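Local coordinates for anthranilate-CoA ligase (PDB 4WV3), which belongs to the ANL superfamily of AMP-binding enzymes, pairing a large N-terminal domain with a smaller C-terminal one, at residues A[4-9]-A[164-169]; A[272-277]-A[303-308]; A[64-69]-A[111-116]; A[17-22]-A[36-41]. All coordinates share one frame; numbering follows the deposited sequence.

Contact 1: residues A[4-9]-A[164-169]; sequences SDLPLY and SHREDI
Leu8, Tyr9, His165 and Arg166 join the loop before helix 14-17, near the N-terminus, to the loop leading into strand 169-175, which holds a type I beta turn from His165 to Asp168. The two rings form a T-shaped pair: an edge of His165 is directed at the face of Tyr9, with centroids 5.6 Å apart and planes at 59°. Leu8 meets the imidazole twice. Its carbonyl O stands above the middle of the ring, 3.6 Å from the plane, and its CD1 reaches His165 NE2 at 3.4 Å. That same carbonyl receives the main backbone bond of the contact, Arg166 N to Leu8 O at 3.0 Å. From CB, Arg166 first turns into the space between its own N and carbonyl carbon (chi1 68°) and then runs extended along the backbone of 4-9. Its guanidinium is sandwiched: Ser4 N lies over one face and Leu8 CD1 over the opposite one, both offset toward the rim. Within the turn, Asp168 OD2 accepts from His165 N. Just before it, Ser164 OG bonds to Tyr10 O, past the end of 4-9. At the guanidinium edge, Arg166 NH1 gives Pro7 O a weak hydrogen bond of 3.4 Å.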
# COMPACT_ATOMS: atom_id res chain seq x y z
N SER A 4 19.72 -16.59 -3.32
CA SER A 4 20.98 -17.31 -3.13
C SER A 4 22.14 -16.37 -2.83
O SER A 4 23.18 -16.80 -2.32
CB SER A 4 21.29 -18.17 -4.36
OG SER A 4 21.19 -17.41 -5.55
N ASP A 5 21.97 -15.09 -3.14
CA ASP A 5 22.98 -14.08 -2.83
C ASP A 5 22.98 -13.76 -1.34
O ASP A 5 23.98 -13.28 -0.80
CB ASP A 5 22.77 -12.81 -3.66
CG ASP A 5 23.01 -13.02 -5.14
OD1 ASP A 5 23.74 -13.98 -5.50
OD2 ASP A 5 22.46 -12.24 -5.95
N LEU A 6 21.86 -14.03 -0.69
CA LEU A 6 21.74 -13.81 0.75
C LEU A 6 22.37 -14.97 1.52
O LEU A 6 22.47 -16.08 0.99
CB LEU A 6 20.26 -13.68 1.14
CG LEU A 6 19.52 -12.46 0.60
CD1 LEU A 6 18.03 -12.58 0.89
CD2 LEU A 6 20.08 -11.18 1.20
N PRO A 7 22.80 -14.71 2.76
CA PRO A 7 23.24 -15.81 3.62
C PRO A 7 22.05 -16.70 3.96
O PRO A 7 20.93 -16.20 4.07
CB PRO A 7 23.76 -15.10 4.87
CG PRO A 7 23.07 -13.77 4.86
CD PRO A 7 22.94 -13.40 3.42
N LEU A 8 22.29 -18.00 4.12
CA LEU A 8 21.22 -18.95 4.41
C LEU A 8 20.47 -18.56 5.68
O LEU A 8 19.25 -18.70 5.76
CB LEU A 8 21.78 -20.37 4.55
CG LEU A 8 20.75 -21.49 4.67
CD1 LEU A 8 19.89 -21.57 3.42
CD2 LEU A 8 21.43 -22.82 4.95
N TYR A 9 21.21 -18.06 6.66
CA TYR A 9 20.61 -17.52 7.87
C TYR A 9 20.67 -16.00 7.86
O TYR A 9 21.74 -15.40 7.98
CB TYR A 9 21.30 -18.08 9.11
CG TYR A 9 20.98 -19.54 9.36
CD1 TYR A 9 21.71 -20.55 8.75
CD2 TYR A 9 19.95 -19.91 10.21
CE1 TYR A 9 21.43 -21.88 8.97
CE2 TYR A 9 19.65 -21.24 10.44
CZ TYR A 9 20.40 -22.22 9.82
OH TYR A 9 20.10 -23.54 10.05
N SER A 164 17.69 -16.76 12.68
CA SER A 164 16.57 -17.02 11.78
C SER A 164 17.03 -17.41 10.39
O SER A 164 17.96 -16.82 9.83
CB SER A 164 15.66 -15.79 11.70
OG SER A 164 16.36 -14.67 11.18
N HIS A 165 16.38 -18.43 9.83
CA HIS A 165 16.59 -18.79 8.44
C HIS A 165 16.07 -17.64 7.60
O HIS A 165 15.14 -16.94 8.01
CB HIS A 165 15.82 -20.07 8.11
CG HIS A 165 16.26 -20.75 6.85
ND1 HIS A 165 15.92 -20.29 5.60
CD2 HIS A 165 17.01 -21.86 6.65
CE1 HIS A 165 16.44 -21.09 4.68
NE2 HIS A 165 17.11 -22.05 5.30
N ARG A 166 16.65 -17.43 6.42
CA ARG A 166 16.21 -16.33 5.57
C ARG A 166 14.80 -16.56 5.04
O ARG A 166 14.15 -15.64 4.56
CB ARG A 166 17.19 -16.09 4.41
CG ARG A 166 17.24 -17.20 3.38
CD ARG A 166 18.02 -16.75 2.15
NE ARG A 166 18.08 -17.77 1.12
CZ ARG A 166 19.19 -18.39 0.73
NH1 ARG A 166 20.35 -18.08 1.30
NH2 ARG A 166 19.14 -19.31 -0.22
N GLU A 167 14.32 -17.80 5.16
CA GLU A 167 12.98 -18.15 4.71
C GLU A 167 11.97 -18.17 5.85
O GLU A 167 10.78 -18.40 5.63
CB GLU A 167 13.00 -19.50 3.99
CG GLU A 167 13.94 -19.54 2.80
CD GLU A 167 13.94 -20.89 2.11
OE1 GLU A 167 13.05 -21.71 2.40
OE2 GLU A 167 14.84 -21.12 1.27
N ASP A 168 12.45 -17.93 7.07
CA ASP A 168 11.57 -17.86 8.23
C ASP A 168 10.70 -16.61 8.18
O ASP A 168 11.14 -15.55 7.73
CB ASP A 168 12.37 -17.87 9.53
CG ASP A 168 12.81 -19.27 9.93
OD1 ASP A 168 12.09 -20.24 9.61
OD2 ASP A 168 13.87 -19.40 10.58
N ILE A 169 9.46 -16.73 8.65
CA ILE A 169 8.52 -15.62 8.65
C ILE A 169 8.93 -14.56 9.67
O ILE A 169 9.26 -14.88 10.81
CB ILE A 169 7.09 -16.10 8.97
CG1 ILE A 169 6.69 -17.24 8.03
CG2 ILE A 169 6.10 -14.94 8.88
CD1 ILE A 169 6.71 -16.86 6.57

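Contact 2: residues A[272-277]-A[303-308]; sequences AALALK and YAWKEA
Ala273 and Leu274, in the C-terminal part of helix 267-274, pack against Ala304, Trp305 and Ala308 of helix 299-309. Both helices belong to consecutive beta-alpha-beta crossovers, since strands 262-265, 289-292 and 313-318 are neighbouring parallel strands of the large mixed sheet. Ala273 comes first, and its CB meets the indole of Trp305 at the edge, near the ring plane, 4.0 Å from CZ3. Its carbonyl O also accepts from Leu276 N. Leu274 follows and carries most of the contact, directing its two methyls to different partners. CD1 rests on Ala304 CB at 3.7 Å, whereas CD2 approaches Trp305 CE3, also at 3.7 Å, and lies 4.3 Å from Ala308 CB one turn further along. The indole comes back to meet it because Trp305 CG is anti to the backbone N (chi1 -170°), which carries the six-membered ring toward 272-277. Phe279 touches Leu274, Trp305 and Ala308, and Tyr270 makes an edge-to-face pair with the indole. Past Leu274, Ala275 turns to Gln440 and Pro464, and Leu276 to helix 248-258. No hydrogen bond crosses between the segments, so their cohesion comes from dispersion and the removal of apolar surface from water.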
# COMPACT_ATOMS: atom_id res chain seq x y z
N ALA A 272 -6.56 14.73 -4.59
CA ALA A 272 -7.01 15.55 -3.47
C ALA A 272 -6.08 16.75 -3.26
O ALA A 272 -6.53 17.84 -2.91
CB ALA A 272 -7.10 14.72 -2.20
N ALA A 273 -4.79 16.54 -3.47
CA ALA A 273 -3.80 17.60 -3.31
C ALA A 273 -3.95 18.66 -4.39
O ALA A 273 -3.89 19.85 -4.11
CB ALA A 273 -2.39 17.02 -3.31
N LEU A 274 -4.13 18.21 -5.63
CA LEU A 274 -4.29 19.12 -6.76
C LEU A 274 -5.64 19.83 -6.73
O LEU A 274 -5.82 20.86 -7.38
CB LEU A 274 -4.12 18.37 -8.08
CG LEU A 274 -2.71 17.83 -8.36
CD1 LEU A 274 -2.71 16.96 -9.61
CD2 LEU A 274 -1.71 18.97 -8.50
N ALA A 275 -6.59 19.28 -5.97
CA ALA A 275 -7.90 19.89 -5.83
C ALA A 275 -7.84 21.14 -4.96
O ALA A 275 -8.72 21.99 -5.01
CB ALA A 275 -8.90 18.89 -5.26
N LEU A 276 -6.78 21.24 -4.15
CA LEU A 276 -6.58 22.39 -3.29
C LEU A 276 -6.38 23.66 -4.12
O LEU A 276 -5.59 23.67 -5.06
CB LEU A 276 -5.37 22.18 -2.37
CG LEU A 276 -5.46 20.99 -1.41
CD1 LEU A 276 -4.15 20.82 -0.65
CD2 LEU A 276 -6.62 21.17 -0.45
N LYS A 277 -7.10 24.72 -3.76
CA LYS A 277 -7.01 25.98 -4.48
C LYS A 277 -5.65 26.63 -4.28
O LYS A 277 -5.21 27.44 -5.09
CB LYS A 277 -8.12 26.93 -4.03
CG LYS A 277 -8.00 27.38 -2.59
CD LYS A 277 -9.19 28.22 -2.16
CE LYS A 277 -9.05 28.66 -0.71
NZ LYS A 277 -10.29 29.32 -0.22
N TYR A 303 0.07 14.29 -15.71
CA TYR A 303 0.38 15.56 -16.36
C TYR A 303 0.08 16.75 -15.45
O TYR A 303 0.84 17.71 -15.39
CB TYR A 303 -0.37 15.70 -17.68
CG TYR A 303 0.16 14.80 -18.78
CD1 TYR A 303 1.45 14.95 -19.26
CD2 TYR A 303 -0.65 13.82 -19.34
CE1 TYR A 303 1.93 14.13 -20.27
CE2 TYR A 303 -0.18 13.00 -20.35
CZ TYR A 303 1.11 13.15 -20.81
OH TYR A 303 1.59 12.34 -21.81
N ALA A 304 -1.04 16.68 -14.73
CA ALA A 304 -1.45 17.76 -13.84
C ALA A 304 -0.43 17.97 -12.73
O ALA A 304 -0.21 19.10 -12.29
CB ALA A 304 -2.83 17.48 -13.26
N TRP A 305 0.18 16.89 -12.27
CA TRP A 305 1.21 16.96 -11.24
C TRP A 305 2.53 17.42 -11.85
O TRP A 305 3.28 18.18 -11.24
CB TRP A 305 1.38 15.61 -10.56
CG TRP A 305 2.24 15.65 -9.34
CD1 TRP A 305 3.58 15.40 -9.27
CD2 TRP A 305 1.82 15.95 -8.00
NE1 TRP A 305 4.02 15.53 -7.97
CE2 TRP A 305 2.96 15.87 -7.18
CE3 TRP A 305 0.59 16.28 -7.42
CZ2 TRP A 305 2.90 16.11 -5.80
CZ3 TRP A 305 0.54 16.52 -6.06
CH2 TRP A 305 1.69 16.44 -5.27
N LYS A 306 2.80 16.96 -13.07
CA LYS A 306 4.03 17.30 -13.77
C LYS A 306 4.06 18.78 -14.16
O LYS A 306 5.12 19.40 -14.18
CB LYS A 306 4.18 16.43 -15.03
CG LYS A 306 5.43 16.72 -15.85
CD LYS A 306 6.69 16.45 -15.05
CE LYS A 306 7.94 16.69 -15.88
NZ LYS A 306 9.18 16.41 -15.11
N GLU A 307 2.90 19.30 -14.44
CA GLU A 307 2.72 20.64 -14.88
C GLU A 307 2.69 21.63 -13.72
O GLU A 307 2.96 22.76 -13.89
CB GLU A 307 1.52 20.72 -15.84
CG GLU A 307 1.92 20.59 -17.30
CD GLU A 307 1.02 19.75 -18.22
OE1 GLU A 307 -0.17 19.96 -18.30
OE2 GLU A 307 1.54 18.92 -18.93
N ALA A 308 2.41 21.15 -12.53
CA ALA A 308 2.29 21.97 -11.33
C ALA A 308 3.54 21.88 -10.45
O ALA A 308 3.81 22.77 -9.65
CB ALA A 308 1.06 21.57 -10.53

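Contact 3: residues A[64-69]-A[111-116]; sequences GLLTLD and LIVHQE
Leu111, with CG anti to its N (chi1 173°), lays CD1 over Gly64, 3.6 Å from Gly64 C, on the face of the sheet toward which a CB of residue 64 would point. Further along, chi1 of -50° swings Leu68 so that CD1 stands over the face of the His114 imidazole, a CH-pi contact 4.3 Å from the ring centroid and nearly along its normal. Between these ends the backbones form a parallel ladder with axes 7° apart. Ile112 uses both its polar backbone atoms: its N gives to Gly64 O at 2.7 Å and its O accepts from Leu66 N at 2.8 Å. His114 N then bonds Leu66 O at 3.1 Å. Val113 CA adds a CA-H...O contact to that same carbonyl. Leu66 and Val113 run alongside each other on one face, with Leu66 CD2 and Val113 CG2 4.2 Å apart. Thr67 OG1 comes across to His114 CB, nearly perpendicular to that side chain. In the five-stranded parallel sheet, strand 62-66 lies between 86-89 and 110-114, and 133-137 follows on the far side of 110-114. Helix 71-83 packs on the face carrying Leu65 and Ile112, and helix 118-122 on that of Leu66, Leu111 and Val113.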
# COMPACT_ATOMS: atom_id res chain seq x y z
N GLY A 64 1.45 -8.10 18.13
CA GLY A 64 0.55 -7.10 17.58
C GLY A 64 1.12 -5.70 17.62
O GLY A 64 1.60 -5.24 18.66
N LEU A 65 1.08 -5.02 16.48
CA LEU A 65 1.55 -3.64 16.39
C LEU A 65 0.47 -2.74 15.80
O LEU A 65 0.31 -2.67 14.58
CB LEU A 65 2.83 -3.57 15.56
CG LEU A 65 3.46 -2.18 15.37
CD1 LEU A 65 3.69 -1.51 16.71
CD2 LEU A 65 4.76 -2.29 14.59
N LEU A 66 -0.28 -2.07 16.66
CA LEU A 66 -1.37 -1.20 16.23
C LEU A 66 -1.19 0.22 16.74
O LEU A 66 -1.71 0.59 17.79
CB LEU A 66 -2.71 -1.77 16.70
CG LEU A 66 -3.97 -1.01 16.28
CD1 LEU A 66 -4.09 -0.96 14.76
CD2 LEU A 66 -5.21 -1.65 16.89
N THR A 67 -0.44 1.03 15.99
CA THR A 67 -0.22 2.42 16.36
C THR A 67 0.03 3.30 15.14
O THR A 67 0.19 2.80 14.02
CB THR A 67 0.95 2.56 17.36
OG1 THR A 67 1.13 3.95 17.68
CG2 THR A 67 2.23 2.00 16.77
N LEU A 68 0.05 4.61 15.36
CA LEU A 68 0.23 5.58 14.29
C LEU A 68 1.64 5.51 13.70
O LEU A 68 2.56 4.99 14.33
CB LEU A 68 -0.02 6.99 14.83
CG LEU A 68 -1.32 7.21 15.60
CD1 LEU A 68 -1.34 8.60 16.23
CD2 LEU A 68 -2.52 7.01 14.70
N ASP A 69 1.79 6.02 12.48
CA ASP A 69 3.11 6.15 11.87
C ASP A 69 3.93 7.01 12.82
O ASP A 69 3.63 8.19 13.02
CB ASP A 69 3.01 6.75 10.47
CG ASP A 69 2.73 5.71 9.40
OD1 ASP A 69 2.18 4.64 9.74
OD2 ASP A 69 3.06 5.96 8.22
N LEU A 111 0.38 -7.22 22.67
CA LEU A 111 -0.07 -6.18 21.75
C LEU A 111 0.54 -4.83 22.09
O LEU A 111 0.48 -4.38 23.23
CB LEU A 111 -1.60 -6.07 21.77
CG LEU A 111 -2.16 -4.88 20.97
CD1 LEU A 111 -1.93 -5.08 19.48
CD2 LEU A 111 -3.64 -4.66 21.27
N ILE A 112 1.15 -4.20 21.09
CA ILE A 112 1.65 -2.84 21.24
C ILE A 112 0.68 -1.88 20.55
O ILE A 112 0.58 -1.86 19.32
CB ILE A 112 3.05 -2.68 20.63
CG1 ILE A 112 4.01 -3.68 21.27
CG2 ILE A 112 3.55 -1.26 20.82
CD1 ILE A 112 5.41 -3.64 20.69
N VAL A 113 -0.04 -1.10 21.35
CA VAL A 113 -1.12 -0.27 20.82
C VAL A 113 -1.00 1.18 21.29
O VAL A 113 -0.50 1.45 22.39
CB VAL A 113 -2.50 -0.85 21.21
CG1 VAL A 113 -2.71 -0.79 22.71
CG2 VAL A 113 -3.63 -0.14 20.47
N HIS A 114 -1.43 2.12 20.45
CA HIS A 114 -1.50 3.52 20.85
C HIS A 114 -2.73 3.73 21.74
O HIS A 114 -3.68 2.96 21.67
CB HIS A 114 -1.56 4.43 19.63
CG HIS A 114 -1.34 5.88 19.94
ND1 HIS A 114 -2.37 6.75 20.18
CD2 HIS A 114 -0.20 6.60 20.07
CE1 HIS A 114 -1.88 7.95 20.44
NE2 HIS A 114 -0.56 7.89 20.38
N GLN A 115 -2.70 4.77 22.56
CA GLN A 115 -3.76 5.00 23.54
C GLN A 115 -5.12 5.32 22.91
O GLN A 115 -6.15 5.08 23.53
CB GLN A 115 -3.35 6.11 24.51
CG GLN A 115 -3.21 7.49 23.88
CD GLN A 115 -2.80 8.55 24.88
OE1 GLN A 115 -2.29 8.24 25.96
NE2 GLN A 115 -3.02 9.81 24.53
N GLU A 116 -5.12 5.85 21.69
CA GLU A 116 -6.37 6.27 21.06
C GLU A 116 -7.12 5.09 20.44
O GLU A 116 -8.26 5.23 20.00
CB GLU A 116 -6.13 7.36 20.02
CG GLU A 116 -5.61 6.86 18.69
CD GLU A 116 -5.68 7.92 17.61
OE1 GLU A 116 -4.83 8.84 17.61
OE2 GLU A 116 -6.60 7.84 16.76

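Contact 4: residues A[17-22]-A[36-41]; sequences ERNLPV and MTFRQV
Leu20 packs against Phe38 and Arg39, with Asn19 on Phe38 and Pro21 on Arg39 completing the contact. The apolar part is small: Leu20 CD1 sits 4.1 Å from Phe38 CB. Contacts with flat groups come next. Asn19 places CB over one face of the Phe38 ring, 4.0 Å above the plane and offset toward the rim, while its amide is inclined 31° to the ring. Leu20 CD1 likewise lies over a face of the Arg39 guanidinium, 3.7 Å above it, and Pro21 CB comes in at the edge, 3.5 Å from Arg39 NH2. Arg39 reaches them by folding back, with bends at chi2 (57°) and chi3 (64°). No hydrogen bond joins the two segments. Asn19 ND2 gives instead to Trp232 O and Leu16 O, which hold the amide beside Phe38, and the Trp232 ring also meets that phenyl. Polar bonding inside 36-41 marks the helix start: Gln40 N gives to Thr37 OG1 at 3.2 Å, and Thr37 N to Gln40 OE1 at 2.9 Å. These reciprocal bonds are a capping box, with Thr37 as N-cap, where edge strand 35-37 of the mixed sheet passes into helix 38-54.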
# COMPACT_ATOMS: atom_id res chain seq x y z
N GLU A 17 20.54 -2.55 10.56
CA GLU A 17 21.88 -2.74 11.12
C GLU A 17 23.02 -2.79 10.10
O GLU A 17 24.18 -2.91 10.48
CB GLU A 17 21.91 -3.99 12.01
CG GLU A 17 21.04 -3.86 13.26
CD GLU A 17 21.22 -5.03 14.21
OE1 GLU A 17 22.02 -5.94 13.91
OE2 GLU A 17 20.55 -5.04 15.27
N ARG A 18 22.69 -2.68 8.81
CA ARG A 18 23.72 -2.60 7.78
C ARG A 18 24.25 -1.17 7.70
O ARG A 18 25.20 -0.89 6.98
CB ARG A 18 23.19 -3.05 6.42
CG ARG A 18 22.13 -2.13 5.83
CD ARG A 18 21.37 -2.80 4.69
NE ARG A 18 22.16 -2.93 3.47
CZ ARG A 18 22.77 -4.04 3.09
NH1 ARG A 18 22.69 -5.14 3.83
NH2 ARG A 18 23.47 -4.06 1.96
N ASN A 19 23.62 -0.27 8.46
CA ASN A 19 24.03 1.12 8.51
C ASN A 19 24.93 1.41 9.71
O ASN A 19 25.62 2.43 9.75
CB ASN A 19 22.81 2.04 8.56
CG ASN A 19 21.94 1.92 7.33
OD1 ASN A 19 22.28 2.44 6.27
ND2 ASN A 19 20.82 1.22 7.46
N LEU A 20 24.91 0.51 10.68
CA LEU A 20 25.74 0.66 11.87
C LEU A 20 27.11 0.02 11.64
O LEU A 20 27.20 -1.02 11.00
CB LEU A 20 25.06 0.05 13.10
CG LEU A 20 23.83 0.77 13.66
CD1 LEU A 20 24.05 2.28 13.69
CD2 LEU A 20 22.56 0.42 12.90
N PRO A 21 28.17 0.65 12.17
CA PRO A 21 28.11 1.87 12.97
C PRO A 21 28.39 3.14 12.17
O PRO A 21 28.44 4.22 12.77
CB PRO A 21 29.23 1.66 13.98
CG PRO A 21 30.27 0.93 13.18
CD PRO A 21 29.52 0.06 12.18
N VAL A 22 28.57 3.02 10.86
CA VAL A 22 29.01 4.16 10.05
C VAL A 22 28.04 5.34 10.06
O VAL A 22 28.47 6.50 10.15
CB VAL A 22 29.36 3.73 8.59
CG1 VAL A 22 28.17 3.06 7.93
CG2 VAL A 22 29.83 4.93 7.78
N MET A 36 15.10 10.62 15.36
CA MET A 36 16.03 9.61 15.84
C MET A 36 17.15 9.33 14.84
O MET A 36 16.95 9.40 13.63
CB MET A 36 15.29 8.31 16.16
CG MET A 36 14.14 8.47 17.14
SD MET A 36 13.46 6.88 17.67
CE MET A 36 14.83 6.22 18.61
N THR A 37 18.33 9.01 15.37
CA THR A 37 19.44 8.57 14.55
C THR A 37 19.38 7.06 14.41
O THR A 37 18.61 6.40 15.11
CB THR A 37 20.79 8.97 15.17
OG1 THR A 37 20.99 8.24 16.39
CG2 THR A 37 20.84 10.46 15.46
N PHE A 38 20.19 6.50 13.51
CA PHE A 38 20.22 5.06 13.31
C PHE A 38 20.64 4.32 14.58
O PHE A 38 20.16 3.23 14.87
CB PHE A 38 21.15 4.69 12.15
CG PHE A 38 20.57 4.97 10.80
CD1 PHE A 38 19.74 4.06 10.18
CD2 PHE A 38 20.87 6.15 10.13
CE1 PHE A 38 19.20 4.31 8.93
CE2 PHE A 38 20.34 6.42 8.88
CZ PHE A 38 19.51 5.49 8.28
N ARG A 39 21.54 4.94 15.35
CA ARG A 39 22.00 4.35 16.61
C ARG A 39 20.88 4.34 17.64
O ARG A 39 20.68 3.35 18.34
CB ARG A 39 23.21 5.12 17.15
CG ARG A 39 23.71 4.62 18.50
CD ARG A 39 24.07 3.15 18.44
NE ARG A 39 25.18 2.89 17.53
CZ ARG A 39 25.55 1.68 17.12
NH1 ARG A 39 24.87 0.61 17.53
NH2 ARG A 39 26.58 1.53 16.30
N GLN A 40 20.14 5.45 17.72
CA GLN A 40 19.04 5.57 18.66
C GLN A 40 17.90 4.60 18.34
O GLN A 40 17.30 4.03 19.25
CB GLN A 40 18.51 7.01 18.69
CG GLN A 40 19.50 8.00 19.28
CD GLN A 40 19.07 9.44 19.10
OE1 GLN A 40 18.35 9.77 18.16
NE2 GLN A 40 19.50 10.31 20.00
N VAL A 41 17.62 4.43 17.06
CA VAL A 41 16.61 3.48 16.62
C VAL A 41 17.04 2.06 16.98
O VAL A 41 16.24 1.26 17.46
CB VAL A 41 16.37 3.57 15.10
CG1 VAL A 41 15.46 2.44 14.63
CG2 VAL A 41 15.77 4.92 14.74

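How the contacts relate
Contact 3 is the buried one, with seven of ten touching residues buried; contact 1 is a surface contact, and contacts 2 and 4 are partly buried. Chemistry follows place. Regular backbone bonds dominate inside the sheet of contact 3, helix-to-helix apolar packing in contact 2, and atoms set over the faces of flat groups in contacts 1 and 4, including an arginine guanidinium in each; contact 1 adds a backbone bond and an edge-to-face ring pair. Contacts 2 and 4 both border the nine-stranded mixed sheet, whereas contact 3 belongs to the separate parallel sheet. Contacts 3 and 4 are nested in the loop closed by contact 1. Contacts 1 and 2 lie on opposite sides of the chain's centre, their centres about 43 Å apart.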